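Local coordinates for protein CmeC (Campylobacter jejuni, PDB 4MT4) that probably forms the trimeric outer membrane channel through which an efflux system expels compounds from the cell, at residues T34-W37 with W38-F41; D42-N45 with L46-V50; A388-Q391 with S392-I396. All blocks are in the same frame, centred on the assembly; numbering follows the deposited sequence.

Contacts 1 and 2 follow one another along the chain, their centres 10 Å apart, and they touch: W38 and K39 lie on N47, W38 on V50 and F41 on L46. Contact 1 is an aromatic turn whose two tryptophans and phenylalanine are buried against helices, while contact 2 is the polar start of helix 44-56, its valines, its leucine and the capping D43 buried, E44 and K48 exposed. Contact 3 stands apart, with its nearest atoms about 20 Å from either, toward the C-terminal end of the long helix 339-405. There regular helical bonding is combined with small and charged side chains that meet a second subunit, whereas contacts 1 and 2 touch their own chain alone.

Contact 1 (T34-W37 with W38-F41); sequences TKNW and WKDF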
loop_
_atom_site.group_PDB
_atom_site.type_symbol
_atom_site.label_atom_id
_atom_site.label_comp_id
_atom_site.label_asym_id
_atom_site.label_seq_id
_atom_site.Cartn_x
_atom_site.Cartn_y
_atom_site.Cartn_z
ATOM N N THR B 34 14.730 -26.425 11.419
ATOM C CA THR B 34 15.246 -27.007 10.187
ATOM C C THR B 34 14.812 -26.184 8.978
ATOM O O THR B 34 13.749 -25.562 8.989
ATOM C CB THR B 34 14.782 -28.466 10.010
ATOM O OG1 THR B 34 14.932 -28.857 8.639
ATOM C CG2 THR B 34 13.323 -28.614 10.414
ATOM N N LYS B 35 15.646 -26.186 7.941
ATOM C CA LYS B 35 15.411 -25.380 6.745
ATOM C C LYS B 35 14.086 -25.716 6.064
ATOM O O LYS B 35 13.357 -24.824 5.635
ATOM C CB LYS B 35 16.566 -25.558 5.754
ATOM C CG LYS B 35 17.911 -25.063 6.263
ATOM C CD LYS B 35 17.938 -23.547 6.377
ATOM C CE LYS B 35 19.318 -23.046 6.775
ATOM N NZ LYS B 35 20.363 -23.426 5.784
ATOM N N ASN B 36 13.781 -27.005 5.967
ATOM C CA ASN B 36 12.518 -27.455 5.390
ATOM C C ASN B 36 11.542 -27.929 6.465
ATOM O O ASN B 36 11.152 -29.097 6.498
ATOM C CB ASN B 36 12.763 -28.569 4.369
ATOM C CG ASN B 36 13.690 -29.646 4.892
ATOM O OD1 ASN B 36 14.076 -29.636 6.060
ATOM N ND2 ASN B 36 14.047 -30.587 4.027
ATOM N N TRP B 37 11.146 -27.004 7.334
ATOM C CA TRP B 37 10.308 -27.304 8.492
ATOM C C TRP B 37 8.927 -27.861 8.140
ATOM O O TRP B 37 8.303 -28.542 8.954
ATOM C CB TRP B 37 10.143 -26.042 9.344
ATOM C CG TRP B 37 9.854 -24.823 8.524
ATOM C CD1 TRP B 37 10.763 -23.927 8.038
ATOM C CD2 TRP B 37 8.569 -24.371 8.077
ATOM N NE1 TRP B 37 10.124 -22.944 7.323
ATOM C CE2 TRP B 37 8.776 -23.193 7.331
ATOM C CE3 TRP B 37 7.263 -24.845 8.238
ATOM C CZ2 TRP B 37 7.729 -22.484 6.748
ATOM C CZ3 TRP B 37 6.224 -24.139 7.657
ATOM C CH2 TRP B 37 6.463 -22.972 6.923
ATOM N N TRP B 38 8.455 -27.575 6.931
ATOM C CA TRP B 38 7.090 -27.926 6.548
ATOM C C TRP B 38 6.890 -29.428 6.347
ATOM O O TRP B 38 5.758 -29.911 6.331
ATOM C CB TRP B 38 6.689 -27.177 5.276
ATOM C CG TRP B 38 7.557 -27.481 4.095
ATOM C CD1 TRP B 38 7.396 -28.498 3.202
ATOM C CD2 TRP B 38 8.719 -26.756 3.674
ATOM N NE1 TRP B 38 8.388 -28.456 2.253
ATOM C CE2 TRP B 38 9.213 -27.395 2.521
ATOM C CE3 TRP B 38 9.391 -25.631 4.163
ATOM C CZ2 TRP B 38 10.347 -26.946 1.846
ATOM C CZ3 TRP B 38 10.515 -25.186 3.493
ATOM C CH2 TRP B 38 10.983 -25.843 2.347
ATOM N N LYS B 39 7.987 -30.164 6.199
ATOM C CA LYS B 39 7.912 -31.607 5.996
ATOM C C LYS B 39 7.609 -32.356 7.293
ATOM O O LYS B 39 7.349 -33.559 7.277
ATOM C CB LYS B 39 9.213 -32.134 5.386
ATOM C CG LYS B 39 9.455 -31.685 3.955
ATOM C CD LYS B 39 10.632 -32.417 3.333
ATOM C CE LYS B 39 10.792 -32.050 1.866
ATOM N NZ LYS B 39 11.905 -32.792 1.213
ATOM N N ASP B 40 7.637 -31.641 8.413
ATOM C CA ASP B 40 7.355 -32.242 9.713
ATOM C C ASP B 40 5.854 -32.393 9.948
ATOM O O ASP B 40 5.428 -32.899 10.988
ATOM C CB ASP B 40 7.987 -31.416 10.836
ATOM C CG ASP B 40 9.491 -31.590 10.910
ATOM O OD1 ASP B 40 9.976 -32.701 10.610
ATOM O OD2 ASP B 40 10.190 -30.617 11.267
ATOM N N PHE B 41 5.058 -31.953 8.980
ATOM C CA PHE B 41 3.614 -32.147 9.032
ATOM C C PHE B 41 3.247 -33.525 8.495
ATOM O O PHE B 41 2.093 -33.948 8.583
ATOM C CB PHE B 41 2.887 -31.061 8.239
ATOM C CG PHE B 41 2.852 -29.727 8.928
ATOM C CD1 PHE B 41 2.021 -29.517 10.016
ATOM C CD2 PHE B 41 3.640 -28.680 8.480
ATOM C CE1 PHE B 41 1.983 -28.290 10.650
ATOM C CE2 PHE B 41 3.606 -27.450 9.110
ATOM C CZ PHE B 41 2.777 -27.255 10.196
#
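W38 and W37, neighbours in the chain, meet as a T-shaped (edge-to-face) pair. The edge of the W38 six-membered ring is turned toward the face of the W37 five-membered ring, with the two planes at 84° and the centroids 5.4 Å apart. Atom CE3 of W38 makes the approach, standing 4.0 Å from CE2 of W37. Both indoles branch between the backbone N and the carbonyl carbon, with chi1 at 45° in W37 and 60° in W38, and this brings each ring back over the turn. W38 CB adds an off-centre CH-pi contact to the six-membered ring of W37.

The third large contributor is N36, which lies over a face of W38. Its CA sits 3.8 Å from the centroid of the W38 six-membered ring, over the face, a CH-pi contact made by backbone rather than amide. CB of N36 continues along the far rim of that ring, near CH2 and CZ2. N36 thus covers one face of W38 while the edge of W38 meets W37, two uses of one broad, rigid indole.

The backbone closes into a 3-10 turn. D40 N donates to W37 O at 3.2 Å, and K39 N makes a weak bond to N36 O at 3.4 Å. K39 keeps its chain extended, and its CD passes 3.9 Å from ND2 of N36, so aliphatic length lies alongside the amide of N36, as suits an exposed lysine.

F41 joins the cluster through its ring edge, CE2 facing CZ3 of W37. This aromatic turn packs W37 on helices 129-195 and 411-445, lays W38 on helices 44-56 and 129-195, and sets F41 against F164, F258 and the start of helix 44-56.

Contact 2 (D42-N45 with L46-V50); sequences DDEN and LNKVV
D43 meets L46 at the beginning of helix 44-56, where D43 is the N-cap. One carboxylate oxygen, OD1, takes a weak bond from L46 N at 3.2 Å and another weak one from N45 N at 2.9 Å, serving amides of the first turn, which lack the i-4 helical carbonyl partner of later residues. The same oxygen accepts from N45 ND2 at 3.0 Å, met on the syn side and near the amide plane of N45. With CG anti to the backbone N of D43 (chi1 -166°), OD1 reaches these three donors, and the other oxygen, OD2, is bonded to Y163 OH. Both oxygens of this buried aspartate are thus engaged, and its negative charge would be expected to interact favourably with the positive end of the helix dipole.

Ordinary helical bonding takes over next. N47 N donates to D43 O at 3.1 Å, K48 N to E44 O at 3.1 Å and V49 N to N45 O at 3.2 Å.

Along the outer side, the exposed E44 bends at chi2 so that OE1 can take a weak but straight bond from N47 ND2 at 3.5 Å, the carboxylate and amide planes 69° apart.

D42, just before the cap, forms a salt bridge with K256. The helix lies with L46, V49 and V50 against helix 129-195, and V49 also touches helix 201-236.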
loop_
_atom_site.group_PDB
_atom_site.type_symbol
_atom_site.label_atom_id
_atom_site.label_comp_id
_atom_site.label_asym_id
_atom_site.label_seq_id
_atom_site.Cartn_x
_atom_site.Cartn_y
_atom_site.Cartn_z
ATOM N N ASP B 42 4.243 -34.211 7.939
ATOM C CA ASP B 42 4.081 -35.554 7.388
ATOM C C ASP B 42 2.979 -35.590 6.329
ATOM O O ASP B 42 2.188 -36.532 6.267
ATOM C CB ASP B 42 3.786 -36.557 8.508
ATOM C CG ASP B 42 4.700 -36.375 9.708
ATOM O OD1 ASP B 42 5.893 -36.053 9.513
ATOM O OD2 ASP B 42 4.224 -36.548 10.850
ATOM N N ASP B 43 2.938 -34.551 5.501
ATOM C CA ASP B 43 1.937 -34.428 4.449
ATOM C C ASP B 43 2.619 -34.319 3.086
ATOM O O ASP B 43 3.236 -33.302 2.772
ATOM C CB ASP B 43 1.046 -33.209 4.705
ATOM C CG ASP B 43 -0.212 -33.203 3.849
ATOM O OD1 ASP B 43 -0.218 -33.831 2.770
ATOM O OD2 ASP B 43 -1.199 -32.557 4.259
ATOM N N GLU B 44 2.501 -35.367 2.279
ATOM C CA GLU B 44 3.147 -35.390 0.973
ATOM C C GLU B 44 2.470 -34.417 0.013
ATOM O O GLU B 44 3.114 -33.869 -0.882
ATOM C CB GLU B 44 3.142 -36.805 0.389
ATOM C CG GLU B 44 4.256 -37.050 -0.617
ATOM C CD GLU B 44 5.634 -36.877 -0.006
ATOM O OE1 GLU B 44 6.346 -35.929 -0.400
ATOM O OE2 GLU B 44 6.005 -37.690 0.868
ATOM N N ASN B 45 1.171 -34.203 0.206
ATOM C CA ASN B 45 0.431 -33.238 -0.600
ATOM C C ASN B 45 0.908 -31.817 -0.320
ATOM O O ASN B 45 1.025 -30.997 -1.230
ATOM C CB ASN B 45 -1.071 -33.347 -0.331
ATOM C CG ASN B 45 -1.573 -34.777 -0.393
ATOM O OD1 ASN B 45 -1.836 -35.311 -1.470
ATOM N ND2 ASN B 45 -1.715 -35.404 0.770
ATOM N N LEU B 46 1.180 -31.537 0.951
ATOM C CA LEU B 46 1.689 -30.236 1.360
ATOM C C LEU B 46 3.084 -29.998 0.790
ATOM O O LEU B 46 3.406 -28.894 0.359
ATOM C CB LEU B 46 1.714 -30.122 2.887
ATOM C CG LEU B 46 2.309 -28.841 3.479
ATOM C CD1 LEU B 46 1.564 -27.612 2.977
ATOM C CD2 LEU B 46 2.303 -28.893 5.001
ATOM N N ASN B 47 3.906 -31.043 0.787
ATOM C CA ASN B 47 5.263 -30.950 0.261
ATOM C C ASN B 47 5.278 -30.618 -1.226
ATOM O O ASN B 47 6.123 -29.855 -1.694
ATOM C CB ASN B 47 6.024 -32.253 0.513
ATOM C CG ASN B 47 6.213 -32.541 1.990
ATOM O OD1 ASN B 47 6.142 -31.638 2.823
ATOM N ND2 ASN B 47 6.463 -33.803 2.322
ATOM N N LYS B 48 4.332 -31.193 -1.962
ATOM C CA LYS B 48 4.234 -30.961 -3.398
ATOM C C LYS B 48 3.810 -29.532 -3.715
ATOM O O LYS B 48 4.311 -28.927 -4.661
ATOM C CB LYS B 48 3.249 -31.941 -4.037
ATOM C CG LYS B 48 3.707 -33.386 -4.028
ATOM C CD LYS B 48 2.710 -34.277 -4.746
ATOM C CE LYS B 48 3.055 -35.745 -4.573
ATOM N NZ LYS B 48 4.426 -36.055 -5.059
ATOM N N VAL B 49 2.888 -28.994 -2.923
ATOM C CA VAL B 49 2.358 -27.661 -3.188
ATOM C C VAL B 49 3.355 -26.583 -2.761
ATOM O O VAL B 49 3.307 -25.456 -3.249
ATOM C CB VAL B 49 0.997 -27.435 -2.483
ATOM C CG1 VAL B 49 1.191 -27.077 -1.020
ATOM C CG2 VAL B 49 0.204 -26.352 -3.195
ATOM N N VAL B 50 4.269 -26.935 -1.862
ATOM C CA VAL B 50 5.320 -26.011 -1.452
ATOM C C VAL B 50 6.383 -25.922 -2.544
ATOM O O VAL B 50 6.883 -24.839 -2.857
ATOM C CB VAL B 50 5.972 -26.438 -0.116
ATOM C CG1 VAL B 50 7.256 -25.663 0.135
ATOM C CG2 VAL B 50 4.995 -26.244 1.033
#

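Contact 3 (A388-Q391 with S392-I396); sequences ASEQ and SYKRI
S392 turns its hydroxyl back onto the carbonyl of A388, one turn earlier in the long alpha-helix 339-405, part of the alpha-helical barrel characteristic of outer membrane factors. A388 O is gripped twice by that one residue: by S392 N at 3.0 Å and by S392 OG, also at 3.0 Å, reaching it from opposite faces of the carbonyl plane. With OG beside the backbone N (chi1 -63°), the hydroxyl of this buried serine can give its proton to the helix itself, so a buried hydroxyl is satisfied within its own helix.

At the next residue, Y393 N bonds to S389 O at 3.0 Å, and R395 N donates to Q391 O. The Y393 ring swings back beside S389, whose OG lies in the ring plane at the edge, 3.5 Å from CE2; the short serine side chain lets the ring edge lie close alongside. On another side of the helix, E390 and K394 run side by side in the same direction, although their charged ends stay apart. The carboxylate is held by Q391 NE2, which gives a bond to OE1 at 2.9 Å, and more weakly by W421.

Further out, Y393 leans on N420 and A424 and K394 on W421, all of helix 411-445. A388 and S392 pack on R208 of the second subunit, Y393 on A209 and I396 on A205 of the same neighbour; short side chains at 388 and 392 suit this close interface. R395 has its guanidinium tied to that subunit too, with NE forming a salt bridge to OE2 of its E201.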
loop_
_atom_site.group_PDB
_atom_site.type_symbol
_atom_site.label_atom_id
_atom_site.label_comp_id
_atom_site.label_asym_id
_atom_site.label_seq_id
_atom_site.Cartn_x
_atom_site.Cartn_y
_atom_site.Cartn_z
ATOM N N ALA B 388 -13.286 -32.296 23.028
ATOM C CA ALA B 388 -14.167 -32.802 24.075
ATOM C C ALA B 388 -15.580 -32.252 23.908
ATOM O O ALA B 388 -16.560 -32.955 24.148
ATOM C CB ALA B 388 -13.616 -32.453 25.447
ATOM N N SER B 389 -15.673 -30.993 23.490
ATOM C CA SER B 389 -16.963 -30.354 23.252
ATOM C C SER B 389 -17.726 -31.065 22.140
ATOM O O SER B 389 -18.920 -31.332 22.266
ATOM C CB SER B 389 -16.778 -28.877 22.897
ATOM O OG SER B 389 -18.009 -28.284 22.517
ATOM N N GLU B 390 -17.024 -31.376 21.054
ATOM C CA GLU B 390 -17.622 -32.057 19.913
ATOM C C GLU B 390 -18.085 -33.466 20.286
ATOM O O GLU B 390 -19.121 -33.933 19.809
ATOM C CB GLU B 390 -16.628 -32.110 18.749
ATOM C CG GLU B 390 -17.138 -32.846 17.518
ATOM C CD GLU B 390 -16.684 -34.291 17.471
ATOM O OE1 GLU B 390 -15.551 -34.578 17.916
ATOM O OE2 GLU B 390 -17.461 -35.142 16.990
ATOM N N GLN B 391 -17.316 -34.136 21.140
ATOM C CA GLN B 391 -17.666 -35.481 21.579
ATOM C C GLN B 391 -18.889 -35.474 22.488
ATOM O O GLN B 391 -19.730 -36.367 22.418
ATOM C CB GLN B 391 -16.487 -36.139 22.294
ATOM C CG GLN B 391 -15.427 -36.672 21.347
ATOM C CD GLN B 391 -16.005 -37.609 20.305
ATOM O OE1 GLN B 391 -16.486 -38.696 20.628
ATOM N NE2 GLN B 391 -15.978 -37.184 19.047
ATOM N N SER B 392 -18.985 -34.460 23.342
ATOM C CA SER B 392 -20.119 -34.345 24.247
ATOM C C SER B 392 -21.403 -34.063 23.474
ATOM O O SER B 392 -22.423 -34.714 23.697
ATOM C CB SER B 392 -19.871 -33.251 25.285
ATOM O OG SER B 392 -18.752 -33.569 26.092
ATOM N N TYR B 393 -21.343 -33.101 22.557
ATOM C CA TYR B 393 -22.500 -32.739 21.742
ATOM C C TYR B 393 -22.909 -33.867 20.802
ATOM O O TYR B 393 -24.062 -33.943 20.378
ATOM C CB TYR B 393 -22.218 -31.469 20.934
ATOM C CG TYR B 393 -22.413 -30.189 21.717
ATOM C CD1 TYR B 393 -23.686 -29.757 22.071
ATOM C CD2 TYR B 393 -21.328 -29.411 22.096
ATOM C CE1 TYR B 393 -23.871 -28.590 22.787
ATOM C CE2 TYR B 393 -21.503 -28.240 22.811
ATOM C CZ TYR B 393 -22.775 -27.836 23.154
ATOM O OH TYR B 393 -22.954 -26.671 23.866
ATOM N N LYS B 394 -21.965 -34.743 20.475
ATOM C CA LYS B 394 -22.265 -35.889 19.626
ATOM C C LYS B 394 -23.033 -36.953 20.407
ATOM O O LYS B 394 -23.999 -37.525 19.903
ATOM C CB LYS B 394 -20.986 -36.490 19.045
ATOM C CG LYS B 394 -21.233 -37.656 18.100
ATOM C CD LYS B 394 -19.937 -38.327 17.677
ATOM C CE LYS B 394 -20.215 -39.529 16.790
ATOM N NZ LYS B 394 -18.974 -40.275 16.448
ATOM N N ARG B 395 -22.596 -37.215 21.635
ATOM C CA ARG B 395 -23.280 -38.169 22.501
ATOM C C ARG B 395 -24.682 -37.675 22.829
ATOM O O ARG B 395 -25.624 -38.461 22.904
ATOM C CB ARG B 395 -22.486 -38.403 23.787
ATOM C CG ARG B 395 -23.123 -39.408 24.740
ATOM C CD ARG B 395 -23.317 -40.759 24.069
ATOM N NE ARG B 395 -23.956 -41.731 24.952
ATOM C CZ ARG B 395 -24.965 -42.519 24.590
ATOM N NH1 ARG B 395 -25.456 -42.452 23.359
ATOM N NH2 ARG B 395 -25.483 -43.377 25.459
ATOM N N ILE B 396 -24.807 -36.367 23.030
ATOM C CA ILE B 396 -26.103 -35.737 23.252
ATOM C C ILE B 396 -27.026 -35.976 22.060
ATOM O O ILE B 396 -28.203 -36.296 22.226
ATOM C CB ILE B 396 -25.960 -34.220 23.497
ATOM C CG1 ILE B 396 -25.263 -33.957 24.834
ATOM C CG2 ILE B 396 -27.323 -33.543 23.472
ATOM C CD1 ILE B 396 -24.953 -32.498 25.086
#